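Local coordinates for protein N-acetyl-L-2,4-diaminobutyric acid deacetylase (Ruegeria pomeroyi, PDB 6TWL) that probably removes the acetyl group from N-acetyl-L-2,4-diaminobutyric acid by zinc-dependent hydrolysis during bacterial breakdown of the stress protectant ectoine, at residues Pro49-Thr54 with Asn230-Ala235; Ala284-Leu289 with Gly314-Gly319. All blocks are in the same frame, centred on the assembly; numbering follows the deposited sequence.

Contact 1 of 2, residues Pro49-Thr54 with Asn230-Ala235; sequences PTALLT and NVLIHA
Leu232, on the last turns of helix 218-234, reaches across to Ala51 and Leu53 of strand 50-54 and covers more surface there than any other residue of the pair. Its first side-chain bond does not aim at the strand. With CG anti to the carbonyl carbon (chi1 -65°), the branch is swung over so that methyl CD2 does the touching, lying 3.7 Å from CB of Ala51. The same CD2 stands 4.4 Å from CD2 of Leu53, and one methyl serves two residues that point to the helix from the same face of the strand. The small Ala51 lets the helix come near, with its CA 7.7 Å from CA of Leu232, while the longer Leu53 reaches over from farther along the strand.

Just before the strand begins, Pro49 meets Ala235, which follows the last turns of the helix. The ring carbon CG of Pro49 rests 3.3 Å from the backbone O of Ala235. The rigid ring suits the entry to the strand, and the small Ala235, its CB pointing there, lets the ring sit against its O. A backbone hydrogen bond from Ala235 N to Val231 O (2.9 Å), of the i to i-4 kind, fixes Ala235 to the helix.

The pairing joins a helix to an inner strand of the large mixed sheet, within a catalytic domain of zinc-exopeptidase type. Leu84 of strand 82-87 touches both Ala51 and Leu232, extending the apolar layer. Beyond the strand the chain runs on to His58 and Glu61, which bind zinc in this protein although the metal is absent here. Leu232 meets Ala51 and Leu53 through methyls, and the proline ring touches a carbonyl oxygen; with no hydrogen bond joining the segments, the helix is seated by shape and exclusion of water.

Contact 2 of 2, residues Ala284-Leu289 with Gly314-Gly319; sequences ARVWPL and GLIKSG
Val286 holds CG1 anti to its backbone N (chi1 178°) and CG2 anti to its carbonyl carbon, which spreads both methyls toward Ile316. Ile316 has its CG1 anti to N (chi1 -168°), leaving CG2 between N and the carbonyl carbon and facing the valine. The result is a fork around one methyl: CG2 of Ile316 lies 3.8 Å from CG1 of Val286 and equally 3.8 Å from its CG2. The two side chains cross at about a right angle, and beta-branched residues suit this place because they carry their bulk close to an extended backbone.

Strands 282-287 and 315-316 belong to one four-stranded antiparallel sheet, yet they are not neighbours in it, for strand 265-269 runs between them. That their residues meet, with CA atoms of Val286 and Ile316 7.6 Å apart, is consistent with the sheet bending or twisting here. Phe267 of the middle strand touches both Val286 and Ile316, and Val322 of strand 321-326 also packs on Ile316, so these two side chains are buried among apolar partners.

Nearer the surface, Leu289, just past the end of strand 282-287, meets Leu315 of the short strand 315-316. CD1 of Leu289 stands 3.9 Å from CD2 of Leu315, methyl against methyl, the side chains lying aslant to each other. Both leucines are exposed and form the edge of the apolar patch, where long side chains, unbranched at CB, bridge the gap between backbones set well apart.

How the contacts relate
Contact 1 and contact 2 sit on opposite sides of the chain's centre, their own centres 41 Å apart and their nearest atoms about 26 Å apart, without touching. Along the sequence they come in series: the pairing of 49-54 with 230-235 is complete before that of 284-289 with 314-319 begins. They share no sheet. The first joins helix 218-234 to the large mixed sheet through strand 50-54, both in the catalytic domain, whereas the second lies inside an all-beta region built from strands late in the chain, away from the zinc ligands. Each contact thus lies within its own part of the protein, one in the helix-and-sheet region, the other in the four-stranded antiparallel sheet.

Contact 1 of 2, residues Pro49-Thr54 with Asn230-Ala235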
# COMPACT_ATOMS: atom_id res chain seq x y z
N PRO A 49 3.67 -21.39 -3.95
CA PRO A 49 4.29 -20.27 -3.23
C PRO A 49 3.33 -19.65 -2.22
O PRO A 49 2.15 -20.00 -2.13
CB PRO A 49 4.65 -19.27 -4.34
CG PRO A 49 3.82 -19.65 -5.51
CD PRO A 49 3.47 -21.10 -5.39
N THR A 50 3.86 -18.70 -1.46
CA THR A 50 3.14 -18.05 -0.38
C THR A 50 3.07 -16.55 -0.64
O THR A 50 4.10 -15.92 -0.93
CB THR A 50 3.82 -18.32 0.97
OG1 THR A 50 3.50 -19.65 1.41
CG2 THR A 50 3.36 -17.32 2.01
N ALA A 51 1.87 -15.99 -0.54
CA ALA A 51 1.68 -14.55 -0.67
C ALA A 51 1.37 -13.96 0.70
O ALA A 51 0.52 -14.47 1.43
CB ALA A 51 0.54 -14.24 -1.65
N LEU A 52 2.09 -12.89 1.05
CA LEU A 52 1.87 -12.14 2.28
C LEU A 52 1.18 -10.83 1.91
O LEU A 52 1.81 -9.94 1.30
CB LEU A 52 3.19 -11.90 3.00
CG LEU A 52 3.20 -11.12 4.32
CD1 LEU A 52 2.18 -11.67 5.30
CD2 LEU A 52 4.59 -11.16 4.92
N LEU A 53 -0.09 -10.70 2.25
CA LEU A 53 -0.92 -9.57 1.83
C LEU A 53 -1.33 -8.77 3.06
O LEU A 53 -2.02 -9.28 3.94
CB LEU A 53 -2.16 -10.07 1.07
CG LEU A 53 -1.91 -11.31 0.19
CD1 LEU A 53 -3.22 -12.01 -0.15
CD2 LEU A 53 -1.16 -10.92 -1.07
N THR A 54 -0.90 -7.50 3.11
CA THR A 54 -1.21 -6.62 4.24
C THR A 54 -1.97 -5.41 3.72
O THR A 54 -1.64 -4.85 2.66
CB THR A 54 0.07 -6.19 4.99
OG1 THR A 54 1.01 -5.59 4.08
CG2 THR A 54 0.74 -7.40 5.62
N ASN A 230 -5.24 -10.96 -10.29
CA ASN A 230 -4.20 -11.02 -11.31
C ASN A 230 -2.86 -11.43 -10.71
O ASN A 230 -2.20 -12.36 -11.19
CB ASN A 230 -4.07 -9.67 -12.01
CG ASN A 230 -5.10 -9.47 -13.11
OD1 ASN A 230 -5.88 -10.36 -13.42
ND2 ASN A 230 -5.08 -8.29 -13.72
N VAL A 231 -2.45 -10.73 -9.65
CA VAL A 231 -1.13 -10.96 -9.06
C VAL A 231 -1.06 -12.36 -8.46
O VAL A 231 -0.02 -13.03 -8.54
CB VAL A 231 -0.83 -9.86 -8.03
CG1 VAL A 231 0.14 -10.34 -6.99
CG2 VAL A 231 -0.28 -8.63 -8.73
N LEU A 232 -2.16 -12.85 -7.89
CA LEU A 232 -2.15 -14.19 -7.31
C LEU A 232 -2.21 -15.27 -8.38
O LEU A 232 -1.60 -16.33 -8.22
CB LEU A 232 -3.32 -14.34 -6.33
CG LEU A 232 -3.17 -13.43 -5.11
CD1 LEU A 232 -4.39 -13.50 -4.19
CD2 LEU A 232 -1.89 -13.76 -4.35
N ILE A 233 -2.92 -15.02 -9.49
CA ILE A 233 -2.91 -15.96 -10.60
C ILE A 233 -1.53 -16.00 -11.24
O ILE A 233 -0.95 -17.07 -11.46
CB ILE A 233 -3.99 -15.59 -11.63
CG1 ILE A 233 -5.38 -15.98 -11.13
CG2 ILE A 233 -3.71 -16.27 -12.97
CD1 ILE A 233 -6.49 -15.34 -11.91
N HIS A 234 -0.98 -14.82 -11.56
CA HIS A 234 0.37 -14.73 -12.10
C HIS A 234 1.37 -15.44 -11.21
O HIS A 234 2.29 -16.11 -11.70
CB HIS A 234 0.75 -13.26 -12.28
CG HIS A 234 2.13 -13.06 -12.84
ND1 HIS A 234 3.22 -12.78 -12.05
CD2 HIS A 234 2.58 -13.08 -14.11
CE1 HIS A 234 4.29 -12.64 -12.80
NE2 HIS A 234 3.93 -12.82 -14.06
N ALA A 235 1.21 -15.33 -9.89
CA ALA A 235 2.07 -16.02 -8.94
C ALA A 235 1.81 -17.52 -8.88
O ALA A 235 2.56 -18.22 -8.19
CB ALA A 235 1.92 -15.41 -7.55

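Contact 2 of 2, residues Ala284-Leu289 with Gly314-Gly319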
# COMPACT_ATOMS: atom_id res chain seq x y z
N ALA A 284 -2.85 24.82 -9.11
CA ALA A 284 -3.77 25.09 -8.02
C ALA A 284 -3.63 26.54 -7.58
O ALA A 284 -2.61 27.19 -7.83
CB ALA A 284 -3.52 24.15 -6.83
N ARG A 285 -4.68 27.03 -6.93
CA ARG A 285 -4.69 28.33 -6.28
C ARG A 285 -5.02 28.14 -4.81
O ARG A 285 -5.79 27.26 -4.43
CB ARG A 285 -5.72 29.28 -6.90
CG ARG A 285 -5.34 29.86 -8.24
CD ARG A 285 -6.49 30.68 -8.81
NE ARG A 285 -6.25 31.07 -10.20
CZ ARG A 285 -7.22 31.21 -11.10
NH1 ARG A 285 -8.48 31.01 -10.76
NH2 ARG A 285 -6.91 31.57 -12.34
N VAL A 286 -4.42 28.99 -3.97
CA VAL A 286 -4.66 28.98 -2.53
C VAL A 286 -5.17 30.36 -2.14
O VAL A 286 -4.42 31.34 -2.19
CB VAL A 286 -3.40 28.60 -1.74
CG1 VAL A 286 -3.69 28.66 -0.25
CG2 VAL A 286 -2.93 27.22 -2.14
N TRP A 287 -6.44 30.43 -1.76
CA TRP A 287 -7.07 31.71 -1.44
C TRP A 287 -6.81 32.07 0.02
O TRP A 287 -7.11 31.28 0.91
CB TRP A 287 -8.57 31.65 -1.71
CG TRP A 287 -8.84 31.55 -3.16
CD1 TRP A 287 -8.91 30.41 -3.90
CD2 TRP A 287 -9.03 32.64 -4.07
NE1 TRP A 287 -9.16 30.72 -5.22
CE2 TRP A 287 -9.23 32.09 -5.35
CE3 TRP A 287 -9.06 34.03 -3.92
CZ2 TRP A 287 -9.45 32.87 -6.47
CZ3 TRP A 287 -9.29 34.81 -5.04
CH2 TRP A 287 -9.49 34.23 -6.30
N PRO A 288 -6.27 33.26 0.28
CA PRO A 288 -6.01 33.65 1.67
C PRO A 288 -7.32 33.94 2.38
O PRO A 288 -8.26 34.48 1.80
CB PRO A 288 -5.16 34.91 1.52
CG PRO A 288 -5.67 35.52 0.25
CD PRO A 288 -5.96 34.35 -0.66
N LEU A 289 -7.38 33.56 3.65
CA LEU A 289 -8.58 33.76 4.45
C LEU A 289 -8.50 35.02 5.30
O LEU A 289 -9.32 35.20 6.21
CB LEU A 289 -8.84 32.53 5.32
CG LEU A 289 -9.03 31.28 4.45
CD1 LEU A 289 -9.40 30.06 5.27
CD2 LEU A 289 -10.07 31.53 3.36
N GLY A 314 -10.25 20.78 1.62
CA GLY A 314 -10.55 22.11 1.12
C GLY A 314 -9.60 23.18 1.63
O GLY A 314 -9.38 24.19 0.96
N LEU A 315 -9.06 22.99 2.83
CA LEU A 315 -8.01 23.84 3.36
C LEU A 315 -6.66 23.17 3.17
O LEU A 315 -6.53 21.95 3.28
CB LEU A 315 -8.23 24.14 4.84
CG LEU A 315 -9.43 24.97 5.27
CD1 LEU A 315 -9.32 25.25 6.76
CD2 LEU A 315 -9.52 26.27 4.48
N ILE A 316 -5.64 23.98 2.91
CA ILE A 316 -4.27 23.50 2.78
C ILE A 316 -3.40 24.26 3.76
O ILE A 316 -3.72 25.39 4.15
CB ILE A 316 -3.75 23.63 1.33
CG1 ILE A 316 -2.44 22.85 1.15
CG2 ILE A 316 -3.58 25.09 0.94
CD1 ILE A 316 -2.11 22.53 -0.29
N LYS A 317 -2.31 23.63 4.18
CA LYS A 317 -1.39 24.18 5.16
C LYS A 317 0.01 24.26 4.58
O LYS A 317 0.34 23.56 3.62
CB LYS A 317 -1.38 23.33 6.44
CG LYS A 317 -2.71 23.29 7.17
CD LYS A 317 -2.57 22.65 8.54
CE LYS A 317 -3.91 22.15 9.05
NZ LYS A 317 -3.96 20.67 9.14
N SER A 318 0.83 25.14 5.15
CA SER A 318 2.22 25.24 4.74
C SER A 318 2.91 23.89 4.88
O SER A 318 2.81 23.25 5.93
CB SER A 318 2.95 26.30 5.56
OG SER A 318 4.20 26.63 4.99
N GLY A 319 3.57 23.45 3.82
CA GLY A 319 4.28 22.19 3.82
C GLY A 319 3.52 21.05 3.18
O GLY A 319 4.14 20.06 2.78